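Local coordinates for protein beta 1-3 glucanase (Clostridium beijerinckii NCIMB 8052, PDB 5H4E) that probably hydrolyses beta-1,3-glucans, as a glycoside hydrolase of family GH64, at residues D232-Y237 and G253-N258; S22-Y27 and F78-Q83; N319-F324 and F355-T360; Q157-Y162 and S203-A208. All blocks are in the same frame, centred on the assembly; numbering follows the deposited sequence.

Contact 1 of 4, residues D232-Y237 and G253-N258; sequences DVYSYY and GHVVGN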
loop_
_atom_site.group_PDB
_atom_site.type_symbol
_atom_site.label_atom_id
_atom_site.label_comp_id
_atom_site.label_asym_id
_atom_site.label_seq_id
_atom_site.Cartn_x
_atom_site.Cartn_y
_atom_site.Cartn_z
ATOM N N ASP A 232 23.816 10.471 10.589
ATOM C CA ASP A 232 24.606 9.642 11.509
ATOM C C ASP A 232 24.952 8.317 10.862
ATOM O O ASP A 232 26.096 7.853 10.934
ATOM C CB ASP A 232 23.853 9.376 12.821
ATOM C CG ASP A 232 23.743 10.600 13.692
ATOM O OD1 ASP A 232 24.508 11.557 13.467
ATOM O OD2 ASP A 232 22.901 10.595 14.613
ATOM N N VAL A 233 23.946 7.711 10.232
ATOM C CA VAL A 233 24.094 6.399 9.619
ATOM C C VAL A 233 25.067 6.427 8.442
ATOM O O VAL A 233 25.952 5.568 8.336
ATOM C CB VAL A 233 22.712 5.840 9.160
ATOM C CG1 VAL A 233 22.887 4.660 8.205
ATOM C CG2 VAL A 233 21.886 5.439 10.375
ATOM N N TYR A 234 24.929 7.411 7.558
ATOM C CA TYR A 234 25.897 7.528 6.461
ATOM C C TYR A 234 27.330 7.846 6.944
ATOM O O TYR A 234 28.308 7.367 6.366
ATOM C CB TYR A 234 25.425 8.575 5.457
ATOM C CG TYR A 234 24.623 7.965 4.341
ATOM C CD1 TYR A 234 23.486 7.199 4.609
ATOM C CD2 TYR A 234 25.007 8.127 3.016
ATOM C CE1 TYR A 234 22.741 6.629 3.569
ATOM C CE2 TYR A 234 24.274 7.562 1.980
ATOM C CZ TYR A 234 23.147 6.819 2.259
ATOM O OH TYR A 234 22.435 6.267 1.220
ATOM N N SER A 235 27.439 8.627 8.013
ATOM C CA SER A 235 28.737 8.958 8.601
ATOM C C SER A 235 29.373 7.711 9.215
ATOM O O SER A 235 30.562 7.424 9.009
ATOM C CB SER A 235 28.568 10.063 9.649
ATOM O OG SER A 235 29.788 10.373 10.309
ATOM N N TYR A 236 28.561 6.956 9.949
ATOM C CA TYR A 236 29.004 5.725 10.583
ATOM C C TYR A 236 29.526 4.715 9.563
ATOM O O TYR A 236 30.627 4.191 9.720
ATOM C CB TYR A 236 27.857 5.115 11.403
ATOM C CG TYR A 236 28.274 3.902 12.199
ATOM C CD1 TYR A 236 28.952 4.046 13.411
ATOM C CD2 TYR A 236 28.016 2.615 11.732
ATOM C CE1 TYR A 236 29.354 2.932 14.143
ATOM C CE2 TYR A 236 28.411 1.489 12.460
ATOM C CZ TYR A 236 29.075 1.658 13.664
ATOM O OH TYR A 236 29.473 0.549 14.381
ATOM N N TYR A 237 28.749 4.465 8.504
ATOM C CA TYR A 237 29.072 3.416 7.542
ATOM C C TYR A 237 30.100 3.870 6.500
ATOM O O TYR A 237 30.440 3.119 5.591
ATOM C CB TYR A 237 27.784 2.896 6.860
ATOM C CG TYR A 237 27.003 1.935 7.749
ATOM C CD1 TYR A 237 27.632 0.836 8.327
ATOM C CD2 TYR A 237 25.662 2.160 8.061
ATOM C CE1 TYR A 237 26.945 -0.032 9.162
ATOM C CE2 TYR A 237 24.961 1.286 8.892
ATOM C CZ TYR A 237 25.613 0.192 9.438
ATOM O OH TYR A 237 24.953 -0.682 10.268
ATOM N N GLY A 253 28.014 -3.523 2.750
ATOM C CA GLY A 253 28.086 -2.198 2.175
ATOM C C GLY A 253 28.854 -1.199 3.005
ATOM O O GLY A 253 29.076 -1.409 4.202
ATOM N N HIS A 254 29.265 -0.111 2.357
ATOM C CA HIS A 254 29.924 1.002 3.026
ATOM C C HIS A 254 29.680 2.272 2.228
ATOM O O HIS A 254 29.419 2.220 1.029
ATOM C CB HIS A 254 31.434 0.745 3.208
ATOM C CG HIS A 254 32.183 0.526 1.925
ATOM N ND1 HIS A 254 31.596 -0.001 0.797
ATOM C CD2 HIS A 254 33.482 0.734 1.608
ATOM C CE1 HIS A 254 32.495 -0.091 -0.167
ATOM N NE2 HIS A 254 33.649 0.343 0.302
ATOM N N VAL A 255 29.742 3.412 2.900
ATOM C CA VAL A 255 29.494 4.682 2.235
ATOM C C VAL A 255 30.806 5.187 1.655
ATOM O O VAL A 255 31.799 5.337 2.375
ATOM C CB VAL A 255 28.889 5.715 3.196
ATOM C CG1 VAL A 255 28.829 7.102 2.559
ATOM C CG2 VAL A 255 27.502 5.256 3.671
ATOM N N VAL A 256 30.814 5.402 0.342
ATOM C CA VAL A 256 31.956 5.971 -0.359
ATOM C C VAL A 256 31.494 7.260 -1.000
ATOM O O VAL A 256 30.698 7.238 -1.938
ATOM C CB VAL A 256 32.514 5.034 -1.442
ATOM C CG1 VAL A 256 33.790 5.629 -2.031
ATOM C CG2 VAL A 256 32.772 3.657 -0.872
ATOM N N GLY A 257 31.961 8.385 -0.476
ATOM C CA GLY A 257 31.422 9.670 -0.868
ATOM C C GLY A 257 29.980 9.782 -0.416
ATOM O O GLY A 257 29.700 9.777 0.783
ATOM N N ASN A 258 29.061 9.872 -1.375
ATOM C CA ASN A 258 27.639 9.992 -1.060
ATOM C C ASN A 258 26.861 8.737 -1.436
ATOM O O ASN A 258 25.643 8.673 -1.249
ATOM C CB ASN A 258 27.032 11.206 -1.773
ATOM C CG ASN A 258 26.400 12.193 -0.809
ATOM O OD1 ASN A 258 26.816 12.306 0.351
ATOM N ND2 ASN A 258 25.378 12.899 -1.275
#
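V255 meets Y237 by one backbone hydrogen bond and Y234 by apolar contact, which together hold the end of helix 227-236 against strand 249-256. The hydrogen bond runs from V255 N to Y237 O at 2.8 Å and is nearly straight, with 171° at the hydrogen. The N-H nevertheless reaches the carbonyl from well above its plane, 51° out of it, so the oxygen is not met on a lone pair. Beside this bond the CA of H254 lies 3.4 Å from Y237 O; Y237 and H254 are also the nearest CA pair of the two segments, 5.2 Å apart.

The fold explains the meeting. Helix 227-236 leads through a short loop into strand 242-246, the edge of a four-stranded antiparallel sheet, and strand 249-256 is its next neighbour; the chain has turned back by a hairpin, so the last turn of the helix packs on the second strand of the sheet.

Apolar and ring contacts flank the bond. V255 points its side chain at the helix, and CG2 sits over one face of the Y234 ring in a CH-pi contact, 4.2 Å from the ring centroid and 25° off the normal. The same methyl lies 4.0 Å from Y237 CB, so it touches both Y234 and Y237, three residues apart. The other methyl, CG1, also reaches Y234 CD2. N258 O lies at the edge of the Y234 ring, 3.7 Å from CE2.

Polar bonds hold the far ends of the tyrosines: Y234 OH bonds to G275 O and Y237 OH to M312 O.

Contact 2 of 4, residues S22-Y27 and F78-Q83; sequences SNDQIY and FCKASQ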
loop_
_atom_site.group_PDB
_atom_site.type_symbol
_atom_site.label_atom_id
_atom_site.label_comp_id
_atom_site.label_asym_id
_atom_site.label_seq_id
_atom_site.Cartn_x
_atom_site.Cartn_y
_atom_site.Cartn_z
ATOM N N SER A 22 -25.380 -0.288 5.051
ATOM C CA SER A 22 -26.007 -1.485 4.483
ATOM C C SER A 22 -25.241 -1.884 3.227
ATOM O O SER A 22 -24.422 -1.114 2.744
ATOM C CB SER A 22 -27.481 -1.233 4.153
ATOM O OG SER A 22 -27.598 -0.240 3.153
ATOM N N ASN A 23 -25.502 -3.071 2.690
ATOM C CA ASN A 23 -24.845 -3.484 1.455
ATOM C C ASN A 23 -25.224 -2.591 0.271
ATOM O O ASN A 23 -24.485 -2.482 -0.714
ATOM C CB ASN A 23 -25.170 -4.944 1.143
ATOM C CG ASN A 23 -24.416 -5.907 2.035
ATOM O OD1 ASN A 23 -23.668 -5.489 2.912
ATOM N ND2 ASN A 23 -24.610 -7.198 1.822
ATOM N N ASP A 24 -26.377 -1.944 0.379
ATOM C CA ASP A 24 -26.806 -0.960 -0.604
ATOM C C ASP A 24 -25.984 0.336 -0.506
ATOM O O ASP A 24 -26.102 1.215 -1.355
ATOM C CB ASP A 24 -28.296 -0.655 -0.418
ATOM C CG ASP A 24 -28.927 -0.069 -1.656
ATOM O OD1 ASP A 24 -28.833 -0.698 -2.738
ATOM O OD2 ASP A 24 -29.514 1.026 -1.549
ATOM N N GLN A 25 -25.148 0.440 0.527
ATOM C CA GLN A 25 -24.328 1.632 0.742
ATOM C C GLN A 25 -22.827 1.344 0.610
ATOM O O GLN A 25 -21.986 2.184 0.946
ATOM C CB GLN A 25 -24.626 2.224 2.116
ATOM C CG GLN A 25 -26.076 2.667 2.258
ATOM C CD GLN A 25 -26.450 3.042 3.672
ATOM O OE1 GLN A 25 -25.960 2.449 4.635
ATOM N NE2 GLN A 25 -27.334 4.032 3.809
ATOM N N ILE A 26 -22.507 0.151 0.129
ATOM C CA ILE A 26 -21.117 -0.242 -0.078
ATOM C C ILE A 26 -20.879 -0.433 -1.570
ATOM O O ILE A 26 -21.639 -1.133 -2.230
ATOM C CB ILE A 26 -20.791 -1.529 0.690
ATOM C CG1 ILE A 26 -20.971 -1.298 2.194
ATOM C CG2 ILE A 26 -19.361 -1.999 0.385
ATOM C CD1 ILE A 26 -20.841 -2.580 3.025
ATOM N N TYR A 27 -19.836 0.198 -2.098
ATOM C CA TYR A 27 -19.550 0.136 -3.527
ATOM C C TYR A 27 -18.184 -0.466 -3.800
ATOM O O TYR A 27 -17.218 -0.086 -3.157
ATOM C CB TYR A 27 -19.600 1.526 -4.142
ATOM C CG TYR A 27 -20.930 2.225 -3.994
ATOM C CD1 TYR A 27 -21.791 2.345 -5.085
ATOM C CD2 TYR A 27 -21.324 2.782 -2.777
ATOM C CE1 TYR A 27 -23.011 2.987 -4.970
ATOM C CE2 TYR A 27 -22.561 3.437 -2.653
ATOM C CZ TYR A 27 -23.390 3.534 -3.762
ATOM O OH TYR A 27 -24.611 4.175 -3.678
ATOM N N PHE A 78 -18.165 1.178 -10.614
ATOM C CA PHE A 78 -18.561 0.681 -9.299
ATOM C C PHE A 78 -19.868 -0.084 -9.302
ATOM O O PHE A 78 -20.730 0.129 -10.159
ATOM C CB PHE A 78 -18.641 1.850 -8.309
ATOM C CG PHE A 78 -17.297 2.296 -7.831
ATOM C CD1 PHE A 78 -16.770 1.797 -6.645
ATOM C CD2 PHE A 78 -16.522 3.146 -8.599
ATOM C CE1 PHE A 78 -15.504 2.182 -6.215
ATOM C CE2 PHE A 78 -15.265 3.533 -8.169
ATOM C CZ PHE A 78 -14.758 3.043 -6.978
ATOM N N CYS A 79 -19.991 -0.978 -8.324
ATOM C CA CYS A 79 -21.165 -1.828 -8.144
ATOM C C CYS A 79 -21.563 -1.864 -6.669
ATOM O O CYS A 79 -20.699 -2.001 -5.806
ATOM C CB CYS A 79 -20.874 -3.244 -8.664
ATOM S SG CYS A 79 -22.208 -4.461 -8.429
ATOM N N LYS A 80 -22.853 -1.725 -6.369
ATOM C CA LYS A 80 -23.323 -1.842 -4.984
ATOM C C LYS A 80 -23.215 -3.288 -4.515
ATOM O O LYS A 80 -23.507 -4.204 -5.282
ATOM C CB LYS A 80 -24.778 -1.376 -4.844
ATOM C CG LYS A 80 -25.003 0.126 -4.979
ATOM C CD LYS A 80 -26.491 0.487 -4.871
ATOM C CE LYS A 80 -26.664 2.003 -4.919
ATOM N NZ LYS A 80 -28.006 2.499 -4.469
ATOM N N ALA A 81 -22.827 -3.499 -3.259
ATOM C CA ALA A 81 -22.787 -4.852 -2.708
ATOM C C ALA A 81 -24.171 -5.512 -2.787
ATOM O O ALA A 81 -24.288 -6.737 -2.907
ATOM C CB ALA A 81 -22.286 -4.842 -1.277
ATOM N N SER A 82 -25.219 -4.695 -2.747
ATOM C CA SER A 82 -26.578 -5.219 -2.800
ATOM C C SER A 82 -26.930 -5.759 -4.189
ATOM O O SER A 82 -27.729 -6.685 -4.300
ATOM C CB SER A 82 -27.576 -4.143 -2.362
ATOM O OG SER A 82 -27.519 -3.017 -3.212
ATOM N N GLN A 83 -26.334 -5.194 -5.239
ATOM C CA GLN A 83 -26.460 -5.750 -6.591
ATOM C C GLN A 83 -25.640 -7.034 -6.734
ATOM O O GLN A 83 -26.145 -8.052 -7.183
ATOM C CB GLN A 83 -26.017 -4.748 -7.661
ATOM C CG GLN A 83 -25.936 -5.372 -9.065
ATOM C CD GLN A 83 -25.789 -4.349 -10.195
ATOM O OE1 GLN A 83 -25.613 -3.155 -9.951
ATOM N NE2 GLN A 83 -25.853 -4.823 -11.438
HETATM O O HOH W 1 -25.990 -8.254 -0.270
#
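Y27 and K80 form an antiparallel, non-hydrogen-bonded pair where strand 79-80 pairs with the start of strand 26-33, part of a larger antiparallel sheet. Their side chains leave the same face and lie alongside one another, pointing the same way. K80 runs extended beyond CG, so its methylenes follow the tyrosine: CG lies 3.5 Å from Y27 CE1, and CE 3.2 Å from Y27 OH. D24 crosses this lysine obliquely, and its OD2 makes a long salt bridge of 3.6 Å to K80 NZ.

At the other end of Y27 its CB approaches F78 CD1, in a direction oblique to that ring. A81 turns its methyl toward the 3-10 turn 23-25 and touches both N23 CB and I26 CB, while I26 is backed by I99 and Y101 of strand 95-101. The backbone is fastened beside this methyl by A81 N to I26 O, 2.8 Å with 157° at the hydrogen.

S82 holds OG between its backbone N and carbonyl carbon (chi1 61°), which turns the hydroxyl to D24. It donates to the aspartate at 2.7 Å from OG to OD1, using the anti lone pair of D24 OD1, the one directed away from OD2.

Contact 3 of 4, residues N319-F324 and F355-T360; sequences NNSAYF and FDFSST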
loop_
_atom_site.group_PDB
_atom_site.type_symbol
_atom_site.label_atom_id
_atom_site.label_comp_id
_atom_site.label_asym_id
_atom_site.label_seq_id
_atom_site.Cartn_x
_atom_site.Cartn_y
_atom_site.Cartn_z
ATOM N N ASN A 319 15.557 -8.843 10.786
ATOM C CA ASN A 319 14.444 -9.773 10.707
ATOM C C ASN A 319 13.697 -9.978 12.032
ATOM O O ASN A 319 12.866 -10.883 12.144
ATOM C CB ASN A 319 14.932 -11.130 10.181
ATOM C CG ASN A 319 15.904 -11.835 11.130
ATOM O OD1 ASN A 319 16.185 -11.370 12.240
ATOM N ND2 ASN A 319 16.412 -12.984 10.688
ATOM N N ASN A 320 13.993 -9.156 13.030
ATOM C CA ASN A 320 13.419 -9.366 14.356
ATOM C C ASN A 320 12.697 -8.126 14.872
ATOM O O ASN A 320 13.327 -7.187 15.346
ATOM C CB ASN A 320 14.508 -9.794 15.352
ATOM C CG ASN A 320 13.936 -10.268 16.691
ATOM O OD1 ASN A 320 12.871 -9.823 17.124
ATOM N ND2 ASN A 320 14.647 -11.177 17.349
ATOM N N SER A 321 11.365 -8.167 14.837
ATOM C CA SER A 321 10.544 -6.993 15.111
ATOM C C SER A 321 10.666 -6.508 16.550
ATOM O O SER A 321 10.229 -5.405 16.883
ATOM C CB SER A 321 9.081 -7.291 14.781
ATOM O OG SER A 321 8.581 -8.313 15.617
ATOM N N ALA A 322 11.277 -7.326 17.403
ATOM C CA ALA A 322 11.485 -6.942 18.786
ATOM C C ALA A 322 12.465 -5.781 18.870
ATOM O O ALA A 322 12.540 -5.085 19.885
ATOM C CB ALA A 322 11.973 -8.144 19.606
ATOM N N TYR A 323 13.207 -5.561 17.788
ATOM C CA TYR A 323 14.197 -4.492 17.759
ATOM C C TYR A 323 13.729 -3.257 16.981
ATOM O O TYR A 323 14.435 -2.247 16.960
ATOM C CB TYR A 323 15.509 -5.016 17.167
ATOM C CG TYR A 323 16.199 -6.007 18.075
ATOM C CD1 TYR A 323 15.812 -7.340 18.104
ATOM C CD2 TYR A 323 17.216 -5.600 18.928
ATOM C CE1 TYR A 323 16.440 -8.249 18.946
ATOM C CE2 TYR A 323 17.844 -6.495 19.770
ATOM C CZ TYR A 323 17.448 -7.816 19.774
ATOM O OH TYR A 323 18.073 -8.706 20.612
ATOM N N PHE A 324 12.545 -3.333 16.364
ATOM C CA PHE A 324 12.064 -2.252 15.501
ATOM C C PHE A 324 11.442 -1.124 16.333
ATOM O O PHE A 324 10.844 -1.378 17.381
ATOM C CB PHE A 324 10.998 -2.726 14.489
ATOM C CG PHE A 324 11.430 -3.832 13.541
ATOM C CD1 PHE A 324 12.760 -4.187 13.369
ATOM C CD2 PHE A 324 10.463 -4.498 12.793
ATOM C CE1 PHE A 324 13.111 -5.214 12.489
ATOM C CE2 PHE A 324 10.807 -5.520 11.919
ATOM C CZ PHE A 324 12.137 -5.870 11.763
ATOM N N PHE A 355 11.358 -8.928 5.087
ATOM C CA PHE A 355 11.326 -9.954 6.127
ATOM C C PHE A 355 9.898 -10.277 6.565
ATOM O O PHE A 355 9.659 -10.693 7.698
ATOM C CB PHE A 355 12.196 -9.544 7.320
ATOM C CG PHE A 355 13.678 -9.743 7.083
ATOM C CD1 PHE A 355 14.561 -8.676 7.151
ATOM C CD2 PHE A 355 14.178 -11.003 6.783
ATOM C CE1 PHE A 355 15.922 -8.860 6.922
ATOM C CE2 PHE A 355 15.539 -11.199 6.557
ATOM C CZ PHE A 355 16.410 -10.125 6.625
ATOM N N ASP A 356 8.963 -10.082 5.633
ATOM C CA ASP A 356 7.589 -10.605 5.709
ATOM C C ASP A 356 6.753 -10.070 6.872
ATOM O O ASP A 356 6.031 -10.831 7.519
ATOM C CB ASP A 356 7.613 -12.136 5.779
ATOM C CG ASP A 356 8.481 -12.751 4.698
ATOM O OD1 ASP A 356 8.324 -12.371 3.518
ATOM O OD2 ASP A 356 9.330 -13.604 5.041
ATOM N N PHE A 357 6.823 -8.766 7.116
ATOM C CA PHE A 357 6.019 -8.166 8.178
ATOM C C PHE A 357 4.762 -7.484 7.644
ATOM O O PHE A 357 3.980 -6.890 8.409
ATOM C CB PHE A 357 6.872 -7.173 8.981
ATOM C CG PHE A 357 7.916 -7.843 9.839
ATOM C CD1 PHE A 357 7.547 -8.499 11.008
ATOM C CD2 PHE A 357 9.255 -7.817 9.478
ATOM C CE1 PHE A 357 8.499 -9.131 11.797
ATOM C CE2 PHE A 357 10.221 -8.445 10.258
ATOM C CZ PHE A 357 9.840 -9.105 11.417
ATOM N N SER A 358 4.561 -7.569 6.331
ATOM C CA SER A 358 3.423 -6.885 5.712
ATOM C C SER A 358 2.164 -7.737 5.805
ATOM O O SER A 358 2.201 -8.888 6.246
ATOM C CB SER A 358 3.717 -6.551 4.243
ATOM O OG SER A 358 3.488 -7.680 3.400
ATOM N N SER A 359 1.054 -7.165 5.353
ATOM C CA SER A 359 -0.227 -7.853 5.344
ATOM C C SER A 359 -0.396 -8.724 4.100
ATOM O O SER A 359 -1.511 -9.150 3.782
ATOM C CB SER A 359 -1.350 -6.817 5.407
ATOM O OG SER A 359 -1.168 -5.881 4.351
ATOM N N THR A 360 0.694 -8.974 3.379
ATOM C CA THR A 360 0.579 -9.726 2.132
ATOM C C THR A 360 0.182 -11.170 2.386
ATOM O O THR A 360 0.845 -11.875 3.139
ATOM C CB THR A 360 1.888 -9.726 1.314
ATOM O OG1 THR A 360 2.154 -8.402 0.831
ATOM C CG2 THR A 360 1.748 -10.672 0.098
HETATM O O HOH W 2 11.473 -12.137 9.861
#
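With chi1 near -60° in both F324 (-59°) and F357 (-71°), each ring is swung anti to its carbonyl carbon, and the two side chains come at each other from opposite directions. They meet as a T-shaped, edge-to-face pair. The F324 edge is directed at one face of F357, with the ring planes at 79° and the centroids 5.1 Å apart; F324 CE2 comes within 3.4 Å of F357 CE2, displaced toward the rim of the F357 ring.

Two further groups border F357. N319 O lies near the plane of that ring, at its edge and 3.6 Å from CZ, and S321 CB is equally near CE1. R309 of helix 294-309 touches both F324 and F357.

F355 is met differently. N319 CB stands over the centre of its ring, 3.5 Å from the centroid and almost on the normal, a CH-pi contact made by the methylene rather than by the amide. Water 2 lies between the two backbones, 3.0 Å from N319 O and 3.2 Å from F355 O.

Within segment 319-324, N320 OD1 accepts from A322 N at 3.0 Å. This is an Asx turn at N320 that overlaps the start of 3-10 segment 321-323, and one edge-to-face phenylalanine pair and a CH-pi contact join it to the irregular loop that runs from helix 332-339 to strand 361-363.

Contact 4 of 4, residues Q157-Y162 and S203-A208; sequences QFCYPY and SDRIYA
D204 positions R205, the residue whose guanidinium meets Q157 across the contact. R205 NE and NH1 form a salt bridge with D204 OD2, each nitrogen at 3.0 Å, side-on and from the same face of the carboxylate plane.

R205 then reaches across to the other segment. Its chain bends at chi3 (65°), bringing NH2 to Q157 OE1 at 2.8 Å; the oxygen lies in the guanidinium plane, while the amide plane is turned 36° from it. R205 CB also packs near C159 CB.

I206 pairs with F158 as an antiparallel, hydrogen-bonded pair: I206 N gives to F158 O at 2.7 Å and F158 N to I206 O at 2.9 Å. Their side chains share a face beside helix 182-192, where L185 touches F158 and M186 touches I206. Y207 stands opposite Q157 in the neighbouring non-hydrogen-bonded pair, completing a two-stranded sheet. A208 continues the chain to a backbone bond with D156.

R205 is thus a buried guanidinium whose NE, NH1 and NH2 all have acceptors, D204 OD2, I134 O and Q157 OE1 among them, and Q157 NE2 in turn binds F136 O and E137 OE1. This network probably stabilises the charged guanidinium and fixes the rotation of the Q157 amide.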
loop_
_atom_site.group_PDB
_atom_site.type_symbol
_atom_site.label_atom_id
_atom_site.label_comp_id
_atom_site.label_asym_id
_atom_site.label_seq_id
_atom_site.Cartn_x
_atom_site.Cartn_y
_atom_site.Cartn_z
ATOM N N GLN A 157 -2.899 5.640 3.993
ATOM C CA GLN A 157 -3.920 6.081 4.938
ATOM C C GLN A 157 -4.454 4.969 5.843
ATOM O O GLN A 157 -4.273 3.774 5.564
ATOM C CB GLN A 157 -5.105 6.689 4.170
ATOM C CG GLN A 157 -5.742 5.658 3.268
ATOM C CD GLN A 157 -7.150 6.017 2.818
ATOM O OE1 GLN A 157 -7.434 7.163 2.469
ATOM N NE2 GLN A 157 -8.036 5.029 2.816
ATOM N N PHE A 158 -5.113 5.384 6.924
ATOM C CA PHE A 158 -6.115 4.570 7.594
ATOM C C PHE A 158 -7.450 5.297 7.588
ATOM O O PHE A 158 -7.568 6.386 8.175
ATOM C CB PHE A 158 -5.738 4.258 9.035
ATOM C CG PHE A 158 -6.838 3.569 9.796
ATOM C CD1 PHE A 158 -6.959 2.191 9.762
ATOM C CD2 PHE A 158 -7.768 4.298 10.517
ATOM C CE1 PHE A 158 -7.993 1.551 10.438
ATOM C CE2 PHE A 158 -8.798 3.675 11.197
ATOM C CZ PHE A 158 -8.921 2.301 11.153
ATOM N N CYS A 159 -8.455 4.690 6.969
ATOM C CA CYS A 159 -9.801 5.266 6.954
ATOM C C CYS A 159 -10.785 4.421 7.768
ATOM O O CYS A 159 -11.400 4.922 8.695
ATOM C CB CYS A 159 -10.311 5.429 5.517
ATOM S SG CYS A 159 -11.984 6.106 5.442
ATOM N N TYR A 160 -10.943 3.142 7.418
ATOM C CA TYR A 160 -11.794 2.257 8.206
ATOM C C TYR A 160 -11.132 0.891 8.345
ATOM O O TYR A 160 -10.320 0.517 7.502
ATOM C CB TYR A 160 -13.205 2.135 7.584
ATOM C CG TYR A 160 -13.312 1.539 6.188
ATOM C CD1 TYR A 160 -13.170 0.169 5.982
ATOM C CD2 TYR A 160 -13.604 2.345 5.083
ATOM C CE1 TYR A 160 -13.285 -0.386 4.710
ATOM C CE2 TYR A 160 -13.732 1.799 3.797
ATOM C CZ TYR A 160 -13.569 0.428 3.624
ATOM O OH TYR A 160 -13.694 -0.136 2.374
ATOM N N PRO A 161 -11.455 0.152 9.417
ATOM C CA PRO A 161 -10.769 -1.132 9.601
ATOM C C PRO A 161 -11.212 -2.187 8.587
ATOM O O PRO A 161 -12.412 -2.329 8.318
ATOM C CB PRO A 161 -11.168 -1.543 11.016
ATOM C CG PRO A 161 -12.452 -0.839 11.276
ATOM C CD PRO A 161 -12.340 0.472 10.548
ATOM N N TYR A 162 -10.251 -2.904 8.010
ATOM C CA TYR A 162 -10.588 -4.003 7.105
ATOM C C TYR A 162 -9.489 -5.056 7.107
ATOM O O TYR A 162 -8.358 -4.800 7.512
ATOM C CB TYR A 162 -10.880 -3.495 5.674
ATOM C CG TYR A 162 -9.699 -3.048 4.817
ATOM C CD1 TYR A 162 -9.541 -3.518 3.523
ATOM C CD2 TYR A 162 -8.776 -2.106 5.284
ATOM C CE1 TYR A 162 -8.480 -3.078 2.719
ATOM C CE2 TYR A 162 -7.719 -1.672 4.492
ATOM C CZ TYR A 162 -7.577 -2.161 3.217
ATOM O OH TYR A 162 -6.517 -1.722 2.425
ATOM N N SER A 203 -10.631 13.830 10.700
ATOM C CA SER A 203 -11.874 13.188 11.094
ATOM C C SER A 203 -12.227 12.032 10.145
ATOM O O SER A 203 -12.849 11.054 10.563
ATOM C CB SER A 203 -13.015 14.212 11.153
ATOM O OG SER A 203 -13.271 14.743 9.871
ATOM N N ASP A 204 -11.815 12.134 8.883
ATOM C CA ASP A 204 -12.178 11.123 7.888
ATOM C C ASP A 204 -11.145 10.000 7.737
ATOM O O ASP A 204 -11.512 8.854 7.463
ATOM C CB ASP A 204 -12.429 11.778 6.516
ATOM C CG ASP A 204 -11.217 12.517 5.978
ATOM O OD1 ASP A 204 -10.378 12.976 6.781
ATOM O OD2 ASP A 204 -11.114 12.645 4.742
ATOM N N ARG A 205 -9.862 10.322 7.912
ATOM C CA ARG A 205 -8.805 9.312 7.814
ATOM C C ARG A 205 -7.541 9.781 8.529
ATOM O O ARG A 205 -7.389 10.965 8.836
ATOM C CB ARG A 205 -8.490 8.995 6.343
ATOM C CG ARG A 205 -7.665 10.074 5.614
ATOM C CD ARG A 205 -7.912 10.078 4.111
ATOM N NE ARG A 205 -9.295 10.465 3.843
ATOM C CZ ARG A 205 -10.205 9.695 3.259
ATOM N NH1 ARG A 205 -11.440 10.159 3.108
ATOM N NH2 ARG A 205 -9.885 8.483 2.810
ATOM N N ILE A 206 -6.628 8.856 8.792
ATOM C CA ILE A 206 -5.291 9.235 9.238
ATOM C C ILE A 206 -4.321 9.112 8.070
ATOM O O ILE A 206 -4.187 8.042 7.468
ATOM C CB ILE A 206 -4.790 8.360 10.401
ATOM C CG1 ILE A 206 -5.791 8.384 11.559
ATOM C CG2 ILE A 206 -3.399 8.842 10.870
ATOM C CD1 ILE A 206 -5.524 7.309 12.623
ATOM N N TYR A 207 -3.644 10.206 7.745
ATOM C CA TYR A 207 -2.704 10.202 6.635
ATOM C C TYR A 207 -1.403 9.557 7.034
ATOM O O TYR A 207 -0.900 9.780 8.127
ATOM C CB TYR A 207 -2.451 11.634 6.135
ATOM C CG TYR A 207 -3.696 12.205 5.505
ATOM C CD1 TYR A 207 -4.029 11.887 4.199
ATOM C CD2 TYR A 207 -4.560 13.029 6.229
ATOM C CE1 TYR A 207 -5.177 12.371 3.613
ATOM C CE2 TYR A 207 -5.729 13.515 5.649
ATOM C CZ TYR A 207 -6.022 13.191 4.342
ATOM O OH TYR A 207 -7.170 13.670 3.750
ATOM N N ALA A 208 -0.863 8.732 6.149
ATOM C CA ALA A 208 0.522 8.337 6.294
ATOM C C ALA A 208 1.394 9.594 6.271
ATOM O O ALA A 208 0.972 10.647 5.751
ATOM C CB ALA A 208 0.908 7.351 5.189
#

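In the fold
From the N terminus, contact 2 comes first, closing a loop of 50 residues, rich in strand, by joining strand 79-80 to the start of strand 26-33. Contact 4 closes the next, 40 residues long and including helix 182-192, between strands 157-158 and 206-207. Contact 1 spans 15 residues, tying helix 227-236 to the four-stranded sheet, and contact 3 spans 30, joining the loops before and after helix 332-339. The four follow in series, none nested or crossed. Contacts 1 and 2 lie on opposite sides of the chain's centre, their own centres 53 Å apart; contact 4 approaches contacts 2 and 3 to about 6 and 7 Å between nearest atoms, without touching either.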